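XisI protein-like (PDB 2NLV) is of uncharacterised function but resembles XisI, which probably assists the site-specific recombination of nitrogen-fixation genes in cyanobacteria. Local coordinates at residues Met2-Leu5 against Val6-Glu10. Sequence-based numbering, arbitrary orientation.
Sequences MDKL and VKYQE
K4 and Y8, one helical turn apart, meet twice, through the backbone and through their side chains. The amide N of Y8 donates to K4 O at 3.0 Å, with an N-H...O angle of 166°. K4 O also lies over one face of the phenol ring, displaced toward the rim, 3.4 Å from Y8 CG. Farther out, the two side chains run alongside each other in the same direction: K4 CG sits 4.0 Å from the centroid of the Y8 ring, 24° off its normal, a CH-pi contact over the face. The lysine reaches this position because its CG is anti to the backbone N (chi1 -177°), and its CD then passes near the hydroxyl. Y8 OH is satisfied elsewhere in the fold, by a hydrogen bond to D93 OD2.

The other three carbonyls of M2-L5 are likewise taken up by amides four residues on, V6 N to M2 O, K7 N to D3 O and Q9 N to L5 O, the regular i to i+4 pattern of the first turns of helix 2-21. The bond from Q9 N to L5 O is 2.8 Å long and almost straight. On that flank L5 meets the aliphatic and amide parts of Q9, with L5 CG 3.7 Å from Q9 NE2, while NE2 itself donates to N40 OD1. L5, Y8 and Q9 also touch I64 of strand 53-65, which places this flank against the sheet.

With an alanine in place of Y8 the phenol is gone, which would probably leave D93 OD2 without this mate and the K4 side chain free to turn over the gap where the ring lay. The chemistry implies a division of labour: main-chain bonds satisfy the carbonyls of the opening turns, whereas the polar ends of Y8 and Q9 tie the helix to D93 and N40.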
# COMPACT_ATOMS: atom_id res chain seq x y z
N MSE A 2 3.23 24.67 1.21
CA MSE A 2 4.29 23.70 1.07
C MSE A 2 4.97 23.35 2.40
O MSE A 2 5.24 22.19 2.62
CB MSE A 2 5.32 24.19 0.03
CG MSE A 2 6.34 23.11 -0.38
SE MSE A 2 5.50 21.63 -1.25
CE MSE A 2 4.65 22.52 -2.70
N ASP A 3 5.15 24.33 3.27
CA ASP A 3 5.71 24.01 4.58
C ASP A 3 4.83 23.04 5.39
O ASP A 3 5.32 22.12 6.01
CB ASP A 3 5.94 25.31 5.35
CG ASP A 3 7.15 26.04 4.90
OD1 ASP A 3 8.18 25.38 4.61
OD2 ASP A 3 7.09 27.29 4.89
N LYS A 4 3.55 23.24 5.29
CA LYS A 4 2.58 22.39 5.95
C LYS A 4 2.53 20.99 5.36
O LYS A 4 2.52 19.99 6.09
CB LYS A 4 1.23 23.04 5.93
CG LYS A 4 0.14 22.30 6.64
CD LYS A 4 -1.14 23.17 6.93
CE LYS A 4 -1.49 24.21 5.91
NZ LYS A 4 -2.73 25.00 6.37
N LEU A 5 2.61 20.90 4.03
CA LEU A 5 2.65 19.58 3.39
C LEU A 5 3.89 18.84 3.85
O LEU A 5 3.77 17.67 4.26
CB LEU A 5 2.61 19.71 1.88
CG LEU A 5 2.80 18.38 1.11
CD1 LEU A 5 1.73 17.33 1.48
CD2 LEU A 5 2.85 18.65 -0.38
N VAL A 6 5.06 19.47 3.77
CA VAL A 6 6.27 18.77 4.14
C VAL A 6 6.29 18.42 5.62
O VAL A 6 6.72 17.35 6.02
CB VAL A 6 7.49 19.59 3.71
CG1 VAL A 6 8.80 19.06 4.33
CG2 VAL A 6 7.52 19.66 2.20
N LYS A 7 5.77 19.31 6.44
CA LYS A 7 5.63 18.98 7.86
C LYS A 7 4.86 17.70 8.07
O LYS A 7 5.26 16.80 8.83
CB LYS A 7 4.96 20.14 8.64
CG LYS A 7 4.70 19.84 10.09
CD LYS A 7 3.81 20.93 10.71
CE LYS A 7 4.54 22.23 10.92
NZ LYS A 7 3.63 23.27 11.62
N TYR A 8 3.69 17.62 7.43
CA TYR A 8 2.85 16.45 7.57
C TYR A 8 3.49 15.21 6.98
O TYR A 8 3.37 14.11 7.52
CB TYR A 8 1.46 16.65 6.97
CG TYR A 8 0.60 17.69 7.64
CD1 TYR A 8 1.01 18.37 8.78
CD2 TYR A 8 -0.65 18.00 7.12
CE1 TYR A 8 0.17 19.31 9.37
CE2 TYR A 8 -1.44 18.96 7.73
CZ TYR A 8 -1.00 19.60 8.85
OH TYR A 8 -1.79 20.59 9.40
N GLN A 9 4.13 15.33 5.82
CA GLN A 9 4.87 14.18 5.24
C GLN A 9 5.87 13.63 6.26
O GLN A 9 5.98 12.41 6.45
CB GLN A 9 5.59 14.57 3.94
CG GLN A 9 4.66 14.91 2.81
CD GLN A 9 5.36 15.48 1.62
OE1 GLN A 9 6.42 16.09 1.74
NE2 GLN A 9 4.74 15.33 0.44
N GLU A 10 6.67 14.51 6.82
CA GLU A 10 7.69 14.06 7.77
C GLU A 10 7.10 13.39 8.99
O GLU A 10 7.59 12.32 9.46
CB GLU A 10 8.53 15.26 8.21
CG GLU A 10 9.49 15.69 7.15
CD GLU A 10 10.57 14.65 6.91
OE1 GLU A 10 11.12 14.13 7.90
OE2 GLU A 10 10.86 14.36 5.75